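Local coordinates for bumblebee peptidoglycan recognition protein SA (Bombus, PDB 5XZ4) that probably recognises bacterial peptidoglycan in insect innate immunity, binding the Dap-type in preference to the Lys-type, at residues G12-I24 and E55-D69. Residues are numbered along the deposited sequence; the frame is centred on the assembly and turned at random.
With SO4 (sulfate ion), chain D.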
# COMPACT_ATOMS: atom_id res chain seq x y z
N GLY A 12 0.56 3.52 -13.28
CA GLY A 12 -0.65 4.28 -13.06
C GLY A 12 -1.87 3.38 -13.02
O GLY A 12 -1.88 2.31 -13.67
N ARG A 13 -2.90 3.82 -12.32
CA ARG A 13 -4.14 3.01 -12.18
C ARG A 13 -4.71 2.54 -13.54
O ARG A 13 -5.07 1.35 -13.71
CB ARG A 13 -5.18 3.77 -11.38
CG ARG A 13 -6.39 2.93 -10.96
CD ARG A 13 -7.42 3.79 -10.22
NE ARG A 13 -8.60 2.98 -9.84
CZ ARG A 13 -9.55 2.59 -10.70
NH1 ARG A 13 -10.55 1.82 -10.25
NH2 ARG A 13 -9.50 2.98 -11.97
N SER A 14 -4.74 3.43 -14.53
CA SER A 14 -5.34 3.10 -15.84
C SER A 14 -4.46 2.12 -16.64
O SER A 14 -4.89 1.57 -17.66
CB SER A 14 -5.62 4.36 -16.65
OG SER A 14 -4.41 5.03 -17.00
N GLU A 15 -3.24 1.89 -16.19
CA GLU A 15 -2.36 0.92 -16.84
C GLU A 15 -2.67 -0.52 -16.42
O GLU A 15 -2.23 -1.46 -17.09
CB GLU A 15 -0.89 1.24 -16.56
CG GLU A 15 -0.44 2.67 -16.89
CD GLU A 15 1.06 2.86 -16.72
OE1 GLU A 15 1.47 3.81 -16.02
OE2 GLU A 15 1.83 2.05 -17.28
N TRP A 16 -3.39 -0.70 -15.31
CA TRP A 16 -3.75 -2.05 -14.85
C TRP A 16 -5.24 -2.38 -14.81
O TRP A 16 -5.59 -3.54 -14.65
CB TRP A 16 -3.04 -2.44 -13.53
CG TRP A 16 -3.34 -1.58 -12.33
CD1 TRP A 16 -2.56 -0.55 -11.83
CD2 TRP A 16 -4.47 -1.69 -11.45
NE1 TRP A 16 -3.14 -0.03 -10.70
CE2 TRP A 16 -4.32 -0.69 -10.44
CE3 TRP A 16 -5.61 -2.53 -11.40
CZ2 TRP A 16 -5.26 -0.50 -9.42
CZ3 TRP A 16 -6.55 -2.35 -10.36
CH2 TRP A 16 -6.37 -1.32 -9.39
N THR A 17 -6.10 -1.37 -14.97
CA THR A 17 -7.56 -1.59 -15.03
C THR A 17 -8.24 -0.64 -15.99
O THR A 17 -7.77 0.51 -16.19
CB THR A 17 -8.24 -1.52 -13.63
OG1 THR A 17 -9.63 -1.85 -13.74
CG2 THR A 17 -8.15 -0.13 -13.03
N ASP A 18 -9.33 -1.12 -16.58
CA ASP A 18 -10.23 -0.29 -17.39
C ASP A 18 -11.48 0.20 -16.67
O ASP A 18 -12.30 0.90 -17.27
CB ASP A 18 -10.63 -1.03 -18.68
CG ASP A 18 -9.44 -1.30 -19.58
OD1 ASP A 18 -8.33 -0.72 -19.40
OD2 ASP A 18 -9.56 -2.14 -20.47
N VAL A 19 -11.65 -0.18 -15.39
CA VAL A 19 -12.85 0.20 -14.65
C VAL A 19 -12.57 1.47 -13.85
O VAL A 19 -11.69 1.48 -13.00
CB VAL A 19 -13.31 -0.94 -13.70
CG1 VAL A 19 -14.53 -0.53 -12.87
CG2 VAL A 19 -13.57 -2.23 -14.50
N ASP A 20 -13.34 2.51 -14.14
CA ASP A 20 -13.15 3.79 -13.45
C ASP A 20 -13.46 3.71 -11.97
O ASP A 20 -14.39 3.02 -11.55
CB ASP A 20 -14.05 4.88 -14.06
CG ASP A 20 -13.67 5.26 -15.49
OD1 ASP A 20 -12.51 5.06 -15.89
OD2 ASP A 20 -14.54 5.84 -16.19
N ALA A 21 -12.67 4.43 -11.17
CA ALA A 21 -13.01 4.66 -9.75
C ALA A 21 -14.17 5.65 -9.63
O ALA A 21 -14.38 6.49 -10.52
CB ALA A 21 -11.80 5.21 -9.01
N LYS A 22 -14.92 5.53 -8.52
CA LYS A 22 -15.88 6.57 -8.14
C LYS A 22 -15.10 7.68 -7.43
O LYS A 22 -13.96 7.47 -6.99
CB LYS A 22 -17.01 6.01 -7.25
CG LYS A 22 -17.70 4.74 -7.74
CD LYS A 22 -18.68 5.01 -8.85
CE LYS A 22 -19.33 3.72 -9.33
NZ LYS A 22 -20.42 4.05 -10.29
N SER A 23 -15.71 8.86 -7.34
CA SER A 23 -15.08 10.02 -6.69
C SER A 23 -14.82 9.75 -5.20
O SER A 23 -15.66 9.17 -4.50
CB SER A 23 -15.96 11.26 -6.86
OG SER A 23 -15.28 12.45 -6.48
N ILE A 24 -13.64 10.16 -4.74
CA ILE A 24 -13.19 9.95 -3.35
C ILE A 24 -12.67 11.28 -2.82
O ILE A 24 -11.96 12.02 -3.54
CB ILE A 24 -12.10 8.86 -3.28
CG1 ILE A 24 -12.67 7.52 -3.76
CG2 ILE A 24 -11.52 8.70 -1.86
CD1 ILE A 24 -11.61 6.48 -4.06
N GLU A 55 -6.10 -6.01 -10.50
CA GLU A 55 -7.45 -5.96 -11.08
C GLU A 55 -8.46 -6.80 -10.27
O GLU A 55 -9.59 -6.36 -10.06
CB GLU A 55 -7.38 -6.40 -12.56
CG GLU A 55 -8.71 -6.81 -13.22
CD GLU A 55 -9.82 -5.76 -13.20
OE1 GLU A 55 -9.51 -4.54 -13.08
OE2 GLU A 55 -11.02 -6.19 -13.29
N ASN A 56 -8.06 -7.99 -9.84
CA ASN A 56 -8.96 -8.83 -9.04
C ASN A 56 -9.22 -8.37 -7.61
O ASN A 56 -10.35 -8.53 -7.12
CB ASN A 56 -8.54 -10.26 -9.18
CG ASN A 56 -9.00 -10.83 -10.52
OD1 ASN A 56 -10.16 -11.25 -10.65
ND2 ASN A 56 -8.17 -10.67 -11.54
N ILE A 57 -8.24 -7.71 -6.99
CA ILE A 57 -8.51 -7.07 -5.70
C ILE A 57 -9.48 -5.89 -5.89
O ILE A 57 -10.46 -5.75 -5.13
CB ILE A 57 -7.20 -6.61 -5.02
CG1 ILE A 57 -6.31 -7.83 -4.73
CG2 ILE A 57 -7.53 -5.85 -3.73
CD1 ILE A 57 -4.85 -7.51 -4.43
N ARG A 58 -9.21 -5.06 -6.92
CA ARG A 58 -10.12 -3.96 -7.24
C ARG A 58 -11.57 -4.47 -7.47
O ARG A 58 -12.54 -3.91 -6.95
CB ARG A 58 -9.66 -3.19 -8.49
CG ARG A 58 -10.55 -2.02 -8.86
CD ARG A 58 -10.65 -1.84 -10.37
NE ARG A 58 -11.16 -3.03 -11.09
CZ ARG A 58 -12.43 -3.43 -11.11
NH1 ARG A 58 -12.75 -4.52 -11.83
NH2 ARG A 58 -13.39 -2.77 -10.46
N SER A 59 -11.70 -5.52 -8.30
CA SER A 59 -13.01 -6.09 -8.61
C SER A 59 -13.73 -6.50 -7.31
O SER A 59 -14.92 -6.19 -7.13
CB SER A 59 -12.80 -7.28 -9.52
OG SER A 59 -14.05 -7.89 -9.86
N TYR A 60 -13.02 -7.19 -6.42
CA TYR A 60 -13.62 -7.64 -5.16
C TYR A 60 -14.03 -6.45 -4.26
O TYR A 60 -15.14 -6.39 -3.73
CB TYR A 60 -12.67 -8.63 -4.48
CG TYR A 60 -13.26 -9.23 -3.21
CD1 TYR A 60 -14.30 -10.19 -3.26
CD2 TYR A 60 -12.78 -8.83 -1.96
CE1 TYR A 60 -14.85 -10.69 -2.08
CE2 TYR A 60 -13.32 -9.36 -0.79
CZ TYR A 60 -14.34 -10.28 -0.85
OH TYR A 60 -14.89 -10.80 0.31
N HIS A 61 -13.13 -5.49 -4.16
CA HIS A 61 -13.42 -4.31 -3.33
C HIS A 61 -14.61 -3.51 -3.83
O HIS A 61 -15.46 -3.08 -3.04
CB HIS A 61 -12.17 -3.42 -3.21
CG HIS A 61 -11.10 -3.98 -2.33
ND1 HIS A 61 -9.94 -3.29 -2.00
CD2 HIS A 61 -11.04 -5.16 -1.65
CE1 HIS A 61 -9.20 -4.04 -1.21
NE2 HIS A 61 -9.84 -5.18 -0.97
N MET A 62 -14.67 -3.27 -5.15
CA MET A 62 -15.75 -2.48 -5.72
C MET A 62 -17.08 -3.25 -5.80
O MET A 62 -18.12 -2.73 -5.42
CB MET A 62 -15.35 -1.90 -7.07
CG MET A 62 -14.23 -0.86 -6.91
SD MET A 62 -13.69 -0.07 -8.45
CE MET A 62 -15.12 0.91 -8.82
N ASP A 63 -17.04 -4.49 -6.27
CA ASP A 63 -18.29 -5.25 -6.50
C ASP A 63 -18.81 -5.94 -5.24
O ASP A 63 -20.02 -5.98 -5.03
CB ASP A 63 -18.09 -6.28 -7.60
CG ASP A 63 -17.89 -5.66 -8.95
OD1 ASP A 63 -17.92 -4.41 -9.08
OD2 ASP A 63 -17.68 -6.48 -9.86
N SER A 64 -17.91 -6.53 -4.47
CA SER A 64 -18.34 -7.28 -3.26
C SER A 64 -18.39 -6.40 -2.03
O SER A 64 -19.38 -6.43 -1.31
CB SER A 64 -17.49 -8.53 -3.03
OG SER A 64 -17.82 -9.55 -3.96
N ASN A 65 -17.35 -5.60 -1.79
CA ASN A 65 -17.40 -4.70 -0.62
C ASN A 65 -18.19 -3.42 -0.85
O ASN A 65 -18.59 -2.78 0.12
CB ASN A 65 -16.00 -4.36 -0.10
CG ASN A 65 -15.22 -5.57 0.35
OD1 ASN A 65 -15.78 -6.59 0.76
ND2 ASN A 65 -13.92 -5.47 0.28
N GLY A 66 -18.43 -3.07 -2.12
CA GLY A 66 -19.17 -1.86 -2.48
C GLY A 66 -18.38 -0.57 -2.35
O GLY A 66 -18.98 0.52 -2.24
N TRP A 67 -17.05 -0.67 -2.37
CA TRP A 67 -16.18 0.50 -2.18
C TRP A 67 -16.01 1.31 -3.46
O TRP A 67 -16.26 0.81 -4.58
CB TRP A 67 -14.84 0.05 -1.63
CG TRP A 67 -14.89 -0.57 -0.25
CD1 TRP A 67 -15.94 -0.55 0.65
CD2 TRP A 67 -13.82 -1.27 0.41
NE1 TRP A 67 -15.59 -1.22 1.81
CE2 TRP A 67 -14.29 -1.66 1.69
CE3 TRP A 67 -12.52 -1.61 0.03
CZ2 TRP A 67 -13.49 -2.37 2.59
CZ3 TRP A 67 -11.74 -2.36 0.91
CH2 TRP A 67 -12.22 -2.70 2.19
N ASP A 68 -15.55 2.55 -3.32
CA ASP A 68 -15.43 3.44 -4.48
C ASP A 68 -14.26 3.10 -5.41
O ASP A 68 -14.20 3.58 -6.55
CB ASP A 68 -15.22 4.90 -4.00
CG ASP A 68 -16.36 5.43 -3.22
OD1 ASP A 68 -17.50 5.18 -3.61
OD2 ASP A 68 -16.10 6.13 -2.21
N ASP A 69 -13.32 2.30 -4.90
CA ASP A 69 -12.08 1.93 -5.60
C ASP A 69 -11.42 0.84 -4.77
O ASP A 69 -11.87 0.57 -3.62
CB ASP A 69 -11.11 3.13 -5.76
CG ASP A 69 -10.01 2.90 -6.81
OD1 ASP A 69 -9.96 1.84 -7.48
OD2 ASP A 69 -9.18 3.84 -6.97
S SO4 D . -12.25 12.44 -7.88
O1 SO4 D . -12.84 11.73 -9.04
O2 SO4 D . -11.15 13.31 -8.33
O3 SO4 D . -13.26 13.34 -7.29
O4 SO4 D . -11.74 11.46 -6.86
O HOH W 1 -10.21 -3.93 -16.29
O HOH W 2 -16.72 9.28 -1.86
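G12-I24, probably part of the N-terminal segment that peptidoglycan recognition proteins add to the amidase fold, runs along helix 47-64 and the loop after it, where R13 meets D69. With its CG anti to the backbone N (chi1 -169°) and the chain extended to NE, R13 grips the carboxylate side-on: NE lies 3.0 Å and NH1 2.8 Å from the same oxygen, D69 OD1. NH1 and NH2 of R13 also hold the carbonyl oxygen of V19, tying the loop there back to the short helical turn that carries R13, while T17 CG2 and A21 CB lie against opposite faces of the guanidinium. An alanine in place of R13 would probably leave the D69 carboxylate without its salt-bridge mate and the V19 carbonyl without both donors. On the helix, E55 OE1 takes the T17 hydroxyl, OG1, at 2.8 Å. R58 grips E55 side-on, NE to OE1 and NH1 to OE2, which fixes the guanidinium plane; V19 CB lies over the centre of one face. The edge of the W16 ring meets R58 CB, 3.7 Å from W16 CZ3, and its NE1 bonds the E84 carbonyl. Further along, K22 N bonds D68 O (2.9 Å) and I24 CG1 packs on D68 CB. An N-terminal segment packed along a helix and its following loop fits the amidase-like PGRP fold.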